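Local structure of glucuronoarabinoxylan endo-1,4-beta-xylanase (Clostridium papyrosolvens, 4FMV) at residues E96-S99 with S105-R108; V140-E143 with D149-W152; D252-G257 with S314-D319; L287-K292 with R357-G362. The protein cleaves internal beta-1,4 linkages of xylan as a family 30 endoxylanase, with this chain forming the catalytic (beta/alpha)8-barrel part and side beta domain of a longer protein. All blocks are in the same frame, centred on the assembly; numbering follows the deposited sequence.

Interaction 1: E96-S99 with S105-R108; sequences ENFS and SAQR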
loop_
_atom_site.group_PDB
_atom_site.type_symbol
_atom_site.label_atom_id
_atom_site.label_comp_id
_atom_site.label_asym_id
_atom_site.label_seq_id
_atom_site.Cartn_x
_atom_site.Cartn_y
_atom_site.Cartn_z
ATOM N N GLU A 96 20.204 -10.376 -19.242
ATOM C CA GLU A 96 20.436 -11.133 -20.457
ATOM C C GLU A 96 19.104 -11.497 -21.054
ATOM O O GLU A 96 18.105 -11.582 -20.338
ATOM C CB GLU A 96 21.226 -12.413 -20.162
ATOM C CG GLU A 96 20.481 -13.354 -19.234
ATOM C CD GLU A 96 21.280 -14.582 -18.883
ATOM O OE1 GLU A 96 20.739 -15.440 -18.163
ATOM O OE2 GLU A 96 22.451 -14.686 -19.321
ATOM N N ASN A 97 19.095 -11.719 -22.368
ATOM C CA ASN A 97 17.935 -12.281 -23.033
ATOM C C ASN A 97 17.846 -13.750 -22.745
ATOM O O ASN A 97 18.855 -14.391 -22.486
ATOM C CB ASN A 97 18.024 -12.100 -24.545
ATOM C CG ASN A 97 17.744 -10.686 -24.969
ATOM O OD1 ASN A 97 16.607 -10.214 -24.881
ATOM N ND2 ASN A 97 18.777 -9.992 -25.426
ATOM N N PHE A 98 16.638 -14.289 -22.793
ATOM C CA PHE A 98 16.457 -15.727 -22.766
ATOM C C PHE A 98 15.198 -16.010 -23.559
ATOM O O PHE A 98 14.394 -15.107 -23.825
ATOM C CB PHE A 98 16.352 -16.273 -21.334
ATOM C CG PHE A 98 15.047 -15.942 -20.633
ATOM C CD1 PHE A 98 14.812 -14.673 -20.130
ATOM C CD2 PHE A 98 14.068 -16.911 -20.471
ATOM C CE1 PHE A 98 13.611 -14.364 -19.482
ATOM C CE2 PHE A 98 12.863 -16.622 -19.822
ATOM C CZ PHE A 98 12.636 -15.341 -19.329
ATOM N N SER A 99 15.030 -17.262 -23.942
ATOM C CA SER A 99 13.900 -17.643 -24.770
ATOM C C SER A 99 12.763 -18.079 -23.838
ATOM O O SER A 99 12.877 -19.091 -23.146
ATOM C CB SER A 99 14.324 -18.780 -25.711
ATOM O OG SER A 99 13.404 -18.950 -26.766
ATOM N N SER A 105 12.987 -12.269 -26.910
ATOM C CA SER A 105 13.161 -10.899 -26.447
ATOM C C SER A 105 13.071 -10.761 -24.926
ATOM O O SER A 105 13.291 -9.674 -24.387
ATOM C CB SER A 105 12.134 -9.976 -27.119
ATOM O OG SER A 105 10.863 -10.051 -26.481
ATOM N N ALA A 106 12.743 -11.850 -24.233
ATOM C CA ALA A 106 12.480 -11.780 -22.792
ATOM C C ALA A 106 13.788 -11.462 -22.087
ATOM O O ALA A 106 14.848 -11.846 -22.565
ATOM C CB ALA A 106 11.899 -13.098 -22.283
ATOM N N GLN A 107 13.713 -10.724 -20.983
ATOM C CA GLN A 107 14.903 -10.304 -20.251
ATOM C C GLN A 107 14.846 -10.892 -18.856
ATOM O O GLN A 107 13.772 -10.976 -18.264
ATOM C CB GLN A 107 14.945 -8.770 -20.127
ATOM C CG GLN A 107 15.065 -8.006 -21.457
ATOM C CD GLN A 107 16.487 -7.982 -22.030
ATOM O OE1 GLN A 107 17.462 -8.276 -21.337
ATOM N NE2 GLN A 107 16.600 -7.633 -23.311
ATOM N N ARG A 108 15.997 -11.292 -18.332
ATOM C CA ARG A 108 16.093 -11.700 -16.935
ATOM C C ARG A 108 17.422 -11.194 -16.378
ATOM O O ARG A 108 18.314 -10.823 -17.149
ATOM C CB ARG A 108 16.015 -13.224 -16.807
ATOM C CG ARG A 108 17.175 -13.969 -17.442
ATOM C CD ARG A 108 16.994 -15.475 -17.350
ATOM N NE ARG A 108 18.107 -16.224 -17.927
ATOM C CZ ARG A 108 18.003 -17.473 -18.389
ATOM N NH1 ARG A 108 16.845 -18.123 -18.333
ATOM N NH2 ARG A 108 19.061 -18.079 -18.915
#

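Interaction 2: V140-E143 with D149-W152; sequences VQNE and DWTW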
loop_
_atom_site.group_PDB
_atom_site.type_symbol
_atom_site.label_atom_id
_atom_site.label_comp_id
_atom_site.label_asym_id
_atom_site.label_seq_id
_atom_site.Cartn_x
_atom_site.Cartn_y
_atom_site.Cartn_z
ATOM N N VAL A 140 12.806 -6.769 -4.250
ATOM C CA VAL A 140 13.664 -7.483 -5.190
ATOM C C VAL A 140 13.241 -7.160 -6.628
ATOM O O VAL A 140 14.076 -6.876 -7.482
ATOM C CB VAL A 140 13.625 -9.032 -4.958
ATOM C CG1 VAL A 140 14.470 -9.786 -6.010
ATOM C CG2 VAL A 140 14.074 -9.380 -3.535
ATOM N N GLN A 141 11.953 -7.281 -6.924
ATOM C CA GLN A 141 11.481 -6.981 -8.270
ATOM C C GLN A 141 10.011 -6.542 -8.289
ATOM O O GLN A 141 9.160 -7.192 -7.663
ATOM C CB GLN A 141 11.643 -8.263 -9.143
ATOM C CG GLN A 141 11.029 -8.151 -10.576
ATOM C CD GLN A 141 11.787 -7.203 -11.500
ATOM O OE1 GLN A 141 13.009 -7.293 -11.615
ATOM N NE2 GLN A 141 11.052 -6.287 -12.183
ATOM N N ASN A 142 9.690 -5.540 -9.098
ATOM C CA ASN A 142 8.301 -5.245 -9.436
ATOM C C ASN A 142 7.732 -6.252 -10.452
ATOM O O ASN A 142 8.302 -6.433 -11.531
ATOM C CB ASN A 142 8.195 -3.860 -10.065
ATOM C CG ASN A 142 6.767 -3.502 -10.405
ATOM O OD1 ASN A 142 5.961 -3.282 -9.499
ATOM N ND2 ASN A 142 6.428 -3.472 -11.704
ATOM N N GLU A 143 6.597 -6.863 -10.126
ATOM C CA GLU A 143 5.882 -7.765 -11.048
ATOM C C GLU A 143 6.792 -8.671 -11.866
ATOM O O GLU A 143 6.778 -8.620 -13.101
ATOM C CB GLU A 143 4.941 -6.970 -11.967
ATOM C CG GLU A 143 3.942 -6.132 -11.156
ATOM C CD GLU A 143 2.853 -5.507 -11.988
ATOM O OE1 GLU A 143 2.833 -5.727 -13.203
ATOM O OE2 GLU A 143 2.017 -4.784 -11.414
ATOM N N ASP A 149 7.573 -6.340 -20.527
ATOM C CA ASP A 149 8.224 -5.028 -20.735
ATOM C C ASP A 149 9.347 -4.637 -19.753
ATOM O O ASP A 149 9.758 -3.469 -19.687
ATOM C CB ASP A 149 7.192 -3.929 -20.961
ATOM C CG ASP A 149 6.485 -4.093 -22.286
ATOM O OD1 ASP A 149 7.169 -4.237 -23.328
ATOM O OD2 ASP A 149 5.246 -4.120 -22.286
ATOM N N TRP A 150 9.717 -5.586 -18.907
ATOM C CA TRP A 150 10.737 -5.403 -17.859
ATOM C C TRP A 150 11.457 -6.730 -17.616
ATOM O O TRP A 150 11.686 -7.445 -18.584
ATOM C CB TRP A 150 10.284 -4.636 -16.608
ATOM C CG TRP A 150 9.002 -5.055 -15.953
ATOM C CD1 TRP A 150 8.823 -6.081 -15.062
ATOM C CD2 TRP A 150 7.727 -4.400 -16.077
ATOM N NE1 TRP A 150 7.511 -6.129 -14.655
ATOM C CE2 TRP A 150 6.815 -5.110 -15.261
ATOM C CE3 TRP A 150 7.264 -3.299 -16.816
ATOM C CZ2 TRP A 150 5.472 -4.744 -15.151
ATOM C CZ3 TRP A 150 5.934 -2.938 -16.719
ATOM C CH2 TRP A 150 5.047 -3.654 -15.890
ATOM N N THR A 151 12.057 -6.908 -16.439
ATOM C CA THR A 151 12.796 -8.133 -16.085
ATOM C C THR A 151 11.956 -9.272 -15.436
ATOM O O THR A 151 11.343 -9.076 -14.381
ATOM C CB THR A 151 13.986 -7.714 -15.180
ATOM O OG1 THR A 151 14.796 -6.773 -15.907
ATOM C CG2 THR A 151 14.843 -8.899 -14.764
ATOM N N TRP A 152 11.930 -10.449 -16.072
ATOM C CA TRP A 152 11.233 -11.654 -15.555
ATOM C C TRP A 152 12.019 -12.405 -14.473
ATOM O O TRP A 152 13.243 -12.546 -14.576
ATOM C CB TRP A 152 11.034 -12.686 -16.678
ATOM C CG TRP A 152 10.047 -12.354 -17.755
ATOM C CD1 TRP A 152 10.329 -11.871 -19.018
ATOM C CD2 TRP A 152 8.628 -12.525 -17.703
ATOM N NE1 TRP A 152 9.168 -11.713 -19.736
ATOM C CE2 TRP A 152 8.108 -12.111 -18.955
ATOM C CE3 TRP A 152 7.737 -12.996 -16.719
ATOM C CZ2 TRP A 152 6.743 -12.139 -19.247
ATOM C CZ3 TRP A 152 6.375 -13.016 -17.013
ATOM C CH2 TRP A 152 5.892 -12.595 -18.267
#

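Interaction 3: D252-G257 with S314-D319; sequences DSMVTG and SAYTGD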
loop_
_atom_site.group_PDB
_atom_site.type_symbol
_atom_site.label_atom_id
_atom_site.label_comp_id
_atom_site.label_asym_id
_atom_site.label_seq_id
_atom_site.Cartn_x
_atom_site.Cartn_y
_atom_site.Cartn_z
ATOM N N ASP A 252 -11.730 -4.366 1.302
ATOM C CA ASP A 252 -11.496 -5.808 1.134
ATOM C C ASP A 252 -10.045 -6.172 1.493
ATOM O O ASP A 252 -9.782 -7.213 2.084
ATOM C CB ASP A 252 -11.825 -6.253 -0.303
ATOM C CG ASP A 252 -13.344 -6.338 -0.584
ATOM O OD1 ASP A 252 -14.114 -6.657 0.336
ATOM O OD2 ASP A 252 -13.773 -6.095 -1.739
ATOM N N SER A 253 -9.101 -5.303 1.149
ATOM C CA SER A 253 -7.695 -5.536 1.491
ATOM C C SER A 253 -7.495 -5.550 3.009
ATOM O O SER A 253 -6.659 -6.290 3.513
ATOM C CB SER A 253 -6.783 -4.462 0.872
ATOM O OG SER A 253 -6.873 -3.243 1.591
ATOM N N MET A 254 -8.257 -4.718 3.720
ATOM C CA MET A 254 -8.201 -4.648 5.176
ATOM C C MET A 254 -8.927 -5.814 5.835
ATOM O O MET A 254 -8.415 -6.412 6.777
ATOM C CB MET A 254 -8.820 -3.328 5.674
ATOM C CG MET A 254 -8.000 -2.079 5.336
ATOM S SD MET A 254 -6.421 -2.003 6.213
ATOM C CE MET A 254 -5.203 -2.223 4.927
ATOM N N VAL A 255 -10.126 -6.118 5.339
ATOM C CA VAL A 255 -11.035 -7.052 6.005
ATOM C C VAL A 255 -10.804 -8.517 5.581
ATOM O O VAL A 255 -10.529 -9.385 6.413
ATOM C CB VAL A 255 -12.524 -6.602 5.870
ATOM C CG1 VAL A 255 -13.493 -7.719 6.343
ATOM C CG2 VAL A 255 -12.763 -5.299 6.656
ATOM N N THR A 256 -10.972 -8.804 4.297
ATOM C CA THR A 256 -10.606 -10.121 3.773
ATOM C C THR A 256 -9.085 -10.363 3.714
ATOM O O THR A 256 -8.608 -11.443 4.068
ATOM C CB THR A 256 -11.234 -10.348 2.398
ATOM O OG1 THR A 256 -12.649 -10.247 2.549
ATOM C CG2 THR A 256 -10.922 -11.761 1.878
ATOM N N GLY A 257 -8.324 -9.361 3.282
ATOM C CA GLY A 257 -6.893 -9.541 3.120
ATOM C C GLY A 257 -6.095 -9.468 4.412
ATOM O O GLY A 257 -4.986 -10.012 4.495
ATOM N N SER A 314 -15.491 -1.291 8.226
ATOM C CA SER A 314 -14.339 -1.774 8.992
ATOM C C SER A 314 -14.087 -0.799 10.118
ATOM O O SER A 314 -14.646 0.283 10.111
ATOM C CB SER A 314 -13.095 -1.938 8.109
ATOM O OG SER A 314 -12.794 -0.771 7.354
ATOM N N ALA A 315 -13.268 -1.185 11.091
ATOM C CA ALA A 315 -13.022 -0.341 12.261
ATOM C C ALA A 315 -11.595 -0.518 12.786
ATOM O O ALA A 315 -10.982 -1.556 12.577
ATOM C CB ALA A 315 -14.057 -0.643 13.360
ATOM N N TYR A 316 -11.063 0.502 13.455
ATOM C CA TYR A 316 -9.655 0.527 13.864
ATOM C C TYR A 316 -9.524 1.299 15.174
ATOM O O TYR A 316 -10.370 2.138 15.480
ATOM C CB TYR A 316 -8.803 1.219 12.783
ATOM C CG TYR A 316 -9.107 0.720 11.395
ATOM C CD1 TYR A 316 -10.276 1.112 10.740
ATOM C CD2 TYR A 316 -8.258 -0.181 10.749
ATOM C CE1 TYR A 316 -10.587 0.638 9.468
ATOM C CE2 TYR A 316 -8.572 -0.674 9.480
ATOM C CZ TYR A 316 -9.743 -0.253 8.853
ATOM O OH TYR A 316 -10.073 -0.705 7.604
ATOM N N THR A 317 -8.477 1.021 15.952
ATOM C CA THR A 317 -8.216 1.794 17.170
ATOM C C THR A 317 -6.735 2.075 17.336
ATOM O O THR A 317 -5.889 1.346 16.824
ATOM C CB THR A 317 -8.656 1.070 18.472
ATOM O OG1 THR A 317 -7.972 -0.187 18.580
ATOM C CG2 THR A 317 -10.145 0.839 18.503
ATOM N N GLY A 318 -6.434 3.129 18.087
ATOM C CA GLY A 318 -5.075 3.444 18.487
ATOM C C GLY A 318 -5.058 4.870 18.998
ATOM O O GLY A 318 -6.001 5.611 18.743
ATOM N N ASP A 319 -3.993 5.256 19.700
ATOM C CA ASP A 319 -3.862 6.629 20.211
ATOM C C ASP A 319 -5.152 7.140 20.870
ATOM O O ASP A 319 -5.539 8.302 20.682
ATOM C CB ASP A 319 -3.425 7.590 19.099
ATOM C CG ASP A 319 -3.033 8.955 19.625
ATOM O OD1 ASP A 319 -2.440 9.016 20.718
ATOM O OD2 ASP A 319 -3.325 9.966 18.950
#

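Interaction 4: L287-K292 with R357-G362; sequences LGQFAK and RNMAAG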
loop_
_atom_site.group_PDB
_atom_site.type_symbol
_atom_site.label_atom_id
_atom_site.label_comp_id
_atom_site.label_asym_id
_atom_site.label_seq_id
_atom_site.Cartn_x
_atom_site.Cartn_y
_atom_site.Cartn_z
ATOM N N LEU A 287 -8.603 7.435 -0.706
ATOM C CA LEU A 287 -7.516 6.837 0.067
ATOM C C LEU A 287 -7.316 7.573 1.388
ATOM O O LEU A 287 -6.996 6.954 2.413
ATOM C CB LEU A 287 -6.217 6.770 -0.743
ATOM C CG LEU A 287 -5.013 6.085 -0.096
ATOM C CD1 LEU A 287 -5.319 4.610 0.153
ATOM C CD2 LEU A 287 -3.779 6.212 -0.995
ATOM N N GLY A 288 -7.510 8.891 1.373
ATOM C CA GLY A 288 -7.386 9.693 2.583
ATOM C C GLY A 288 -8.382 9.369 3.695
ATOM O O GLY A 288 -8.092 9.595 4.878
ATOM N N GLN A 289 -9.567 8.878 3.326
ATOM C CA GLN A 289 -10.565 8.436 4.301
ATOM C C GLN A 289 -9.976 7.373 5.215
ATOM O O GLN A 289 -10.428 7.189 6.363
ATOM C CB GLN A 289 -11.779 7.838 3.582
ATOM C CG GLN A 289 -12.556 8.814 2.702
ATOM C CD GLN A 289 -13.440 9.767 3.472
ATOM O OE1 GLN A 289 -13.869 10.789 2.939
ATOM N NE2 GLN A 289 -13.732 9.438 4.729
ATOM N N PHE A 290 -8.984 6.656 4.681
ATOM C CA PHE A 290 -8.185 5.689 5.442
ATOM C C PHE A 290 -6.955 6.348 6.044
ATOM O O PHE A 290 -6.779 6.320 7.275
ATOM C CB PHE A 290 -7.783 4.485 4.583
ATOM C CG PHE A 290 -8.957 3.614 4.165
ATOM C CD1 PHE A 290 -9.649 3.872 2.990
ATOM C CD2 PHE A 290 -9.366 2.549 4.959
ATOM C CE1 PHE A 290 -10.738 3.081 2.616
ATOM C CE2 PHE A 290 -10.443 1.743 4.589
ATOM C CZ PHE A 290 -11.132 2.010 3.414
ATOM N N ALA A 291 -6.083 6.878 5.175
ATOM C CA ALA A 291 -4.734 7.343 5.548
ATOM C C ALA A 291 -4.713 8.382 6.627
ATOM O O ALA A 291 -3.881 8.331 7.522
ATOM C CB ALA A 291 -4.027 7.917 4.336
ATOM N N LYS A 292 -5.599 9.365 6.510
ATOM C CA LYS A 292 -5.568 10.504 7.416
ATOM C C LYS A 292 -5.872 10.050 8.827
ATOM O O LYS A 292 -5.209 10.480 9.770
ATOM C CB LYS A 292 -6.591 11.566 6.995
ATOM C CG LYS A 292 -6.541 12.876 7.821
ATOM C CD LYS A 292 -5.189 13.563 7.766
ATOM C CE LYS A 292 -5.199 14.934 8.490
ATOM N NZ LYS A 292 -3.893 15.649 8.238
ATOM N N ARG A 357 -18.366 15.497 -2.817
ATOM C CA ARG A 357 -17.580 15.832 -1.639
ATOM C C ARG A 357 -16.236 15.129 -1.585
ATOM O O ARG A 357 -16.134 13.969 -1.960
ATOM C CB ARG A 357 -18.380 15.569 -0.374
ATOM C CG ARG A 357 -19.414 16.636 -0.144
ATOM C CD ARG A 357 -20.401 16.223 0.914
ATOM N NE ARG A 357 -21.220 15.090 0.501
ATOM C CZ ARG A 357 -22.249 14.643 1.211
ATOM N NH1 ARG A 357 -22.556 15.246 2.352
ATOM N NH2 ARG A 357 -22.951 13.593 0.802
ATOM N N ASN A 358 -15.205 15.859 -1.159
ATOM C CA ASN A 358 -13.894 15.267 -0.958
ATOM C C ASN A 358 -13.498 15.314 0.510
ATOM O O ASN A 358 -13.094 16.358 1.008
ATOM C CB ASN A 358 -12.889 16.038 -1.806
ATOM C CG ASN A 358 -13.070 15.758 -3.286
ATOM O OD1 ASN A 358 -13.315 14.605 -3.682
ATOM N ND2 ASN A 358 -12.947 16.802 -4.116
ATOM N N MET A 359 -13.568 14.180 1.200
ATOM C CA MET A 359 -13.262 14.182 2.630
ATOM C C MET A 359 -13.875 15.393 3.342
ATOM O O MET A 359 -13.236 15.970 4.215
ATOM C CB MET A 359 -11.755 14.182 2.882
ATOM C CG MET A 359 -11.074 12.856 2.634
ATOM S SD MET A 359 -9.661 12.659 3.741
ATOM C CE MET A 359 -10.421 13.087 5.289
ATOM N N ALA A 360 -15.095 15.782 2.985
ATOM C CA ALA A 360 -15.744 16.939 3.604
ATOM C C ALA A 360 -16.197 16.650 5.037
ATOM O O ALA A 360 -16.673 15.556 5.335
ATOM C CB ALA A 360 -16.933 17.387 2.772
ATOM N N ALA A 361 -16.054 17.641 5.917
ATOM C CA ALA A 361 -16.469 17.487 7.307
ATOM C C ALA A 361 -17.924 17.093 7.328
ATOM O O ALA A 361 -18.722 17.615 6.561
ATOM C CB ALA A 361 -16.263 18.779 8.084
ATOM N N GLY A 362 -18.267 16.142 8.179
ATOM C CA GLY A 362 -19.638 15.683 8.256
ATOM C C GLY A 362 -20.323 16.125 9.527
ATOM O O GLY A 362 -19.871 17.052 10.210
#

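Interaction 1: E96-S99 with S105-R108
Glu96 and Arg108 carry the salt bridge of this beta hairpin, whose antiparallel strands 95-100 and 103-109 project from the loop that follows barrel strand 82-86. NE of Arg108 donates to OE1 of Glu96 at 2.8 Å; the oxygen lies in the guanidinium plane, while NE meets it on the anti side, tilted 23° from the carboxylate plane. NH2 of Arg108 adds a weak bond to the same oxygen. Beneath them the backbones form a hydrogen-bonded pair, Glu96 N to Arg108 O and Arg108 N to Glu96 O, both 2.9 Å. Both side chains have CG between backbone N and carbonyl carbon (chi1 62° and 65°) and then extend, which runs them out over the same sheet face until OE1 of Glu96 meets NE of Arg108.

Phe98 rises on that same face. The flat cation of Arg108 has the carboxylate at its edge and CB of Phe98 over the centre of one face, with the ring turned nearly parallel to it. Ala106 is small enough to fit against the ring face: its CB makes a CH-pi contact, 3.9 Å from the Phe98 ring centroid, while CE1 of Phe98 lies 3.6 Å from Gln107 O.

Interaction 2: V140-E143 with D149-W152
Trp150 reaches back to Asn142 and Glu143 in a buried contact between the loop after barrel strand 137-139 and the residues leading into short strand 151-152. One bond defines it: NE1 of Trp150 donates to Glu143 O at 3.0 Å, fairly straight (159°), with the oxygen in the indole plane but the donor standing above the carbonyl plane. Tryptophan suits the place because its single N-H can grip a backbone oxygen while the six-membered ring packs against the side chains of Asn142 and Glu143. Its CG sits between backbone N and carbonyl carbon (chi1 49°), which swings the indole toward residues 141-143.

Asn142 ND2 lies 3.6 Å above the Trp150 ring plane, near the rim, with the amide tilted 52° to it, while OE1 of Glu143 approaches CZ2 of Trp150 to 3.4 Å. The polar ends are fixed from outside: Asn142 OD1 by Arg47, Glu143 OE2 by His205. Gln141 ties the loop locally: its NE2 donates to Asn142 O at 2.8 Å and also to Trp88 O, and its amide lies nearly parallel to the indole plane and packs on Thr151 O.

An Asn-Glu pair just past the fourth strand of a (beta/alpha)8 barrel is the signature of clan GH-A glycosidases, family 30 included. In that clan its glutamate serves as general acid/base; Asn142 and Glu143 are consistent with this pair, which would place Trp150 beside the active-site cleft.

Interaction 3: D252-G257 with S314-D319
Met254 meets the hydroxyl end of Tyr316 with its methylenes: CG of Met254 lies 3.4 Å from Tyr316 OH, and CB of Met254 is almost as close. The sulfur of Met254 lies 4.1 Å from CE2 of Tyr316 and 5.4 Å from the ring centroid, an oblique Met-aromatic contact. The two side chains cross at about a right angle. Met254 points toward the strand at its root, but bends at chi2 (-67°) and again at chi3 carry its end away; the unbranched, flexible chain lets CB and CG lie against the hydroxyl while the methyl turns off from the strand.

Helix 240-255, which carries Met254, comes between barrel strands 227-232 and 261-266 in the chain of the (beta/alpha)8 fold, whereas strand 311-318 belongs to the side beta domain that family 30 enzymes attach to the barrel. The contact therefore lies at the seam of the two, and Ile16 of strand 11-22 touches both Met254 and Tyr316.

A tyrosine in such an apolar seam needs a partner for its hydroxyl, and Ser314, two residues back on the strand, supplies one: Ser314 OG and Tyr316 OH are hydrogen-bonded at 2.7 Å. The hydroxyl is thus occupied within its own strand, and CB and CG of Met254 pack against the same oxygen. Beside it, the branched Val255 sends CG2 against Ser314 CB at 3.7 Å, placing a methyl at the root of the serine that holds the phenol.

Interaction 4: L287-K292 with R357-G362
Met359 reaches across from the turn before strand 360-366 to the end region of helix 282-291, meeting Gln289 and Gly288, and to Lys292 just beyond. Its CB passes 4.0 Å from Gln289 OE1. CG of Met359 comes nearer, 3.5 Å from Gln289 OE1, and lies alongside the Gln289 amide, for the two side chains slide past each other in opposite directions. With CG beside the backbone N (chi1 -75°), the chain is aimed at the helix, and SD of Met359 settles on bare backbone, 3.5 Å from Gly288 C and 3.6 Å from Gly288 O. Glycine suits this position because it has no side chain between the sulfur and the helix. The terminal CE of Met359 ends 4.5 Å from Lys292 CB, at the aliphatic root of a lysine whose NZ runs off to Gly39 O and Asp40 O.

Met359 and Ala360 together face Val352 in a G1 beta bulge, and the left-handed backbone of Met359 (phi 42°) is the conformation such a bulge places at its first residue. The bulge is in the side beta domain; helix 282-291 follows the last barrel strand, 261-266, and connects the barrel to that domain.

No hydrogen bond spans the two segments. Gln289 instead binds the neighbouring strand, OE1 to Thr353 OG1 and NE2 to Tyr351 O, and Thr353 OG1 also bonds Met359 N. The hydrogen bonds from Gln289 to strand 347-353 thus carry the directed part of the junction, while the neighbouring thioether of Met359 makes van der Waals contacts with the helix.

From the N terminus, interaction 1 comes first and closes the short turn of the hairpin formed by strands 95-100 and 103-109. Interaction 2 follows in series, closing the loop between strands 137-139 and 151-152; the two touch because strand 151-152 lies beside 103-109, with Gln107 O 2.9 Å from Trp152 N, so the hairpin is tied to the barrel's loop end. Across the chain's centre, interactions 3 and 4 cross: 287-292 falls between 252-257 and 314-319, and 357-362 comes last. Each joins a barrel-side helix to the side beta domain, and they meet where Tyr316 OH packs on Phe290 CE2. Centres of interactions 1 and 4 are about 45 Å apart.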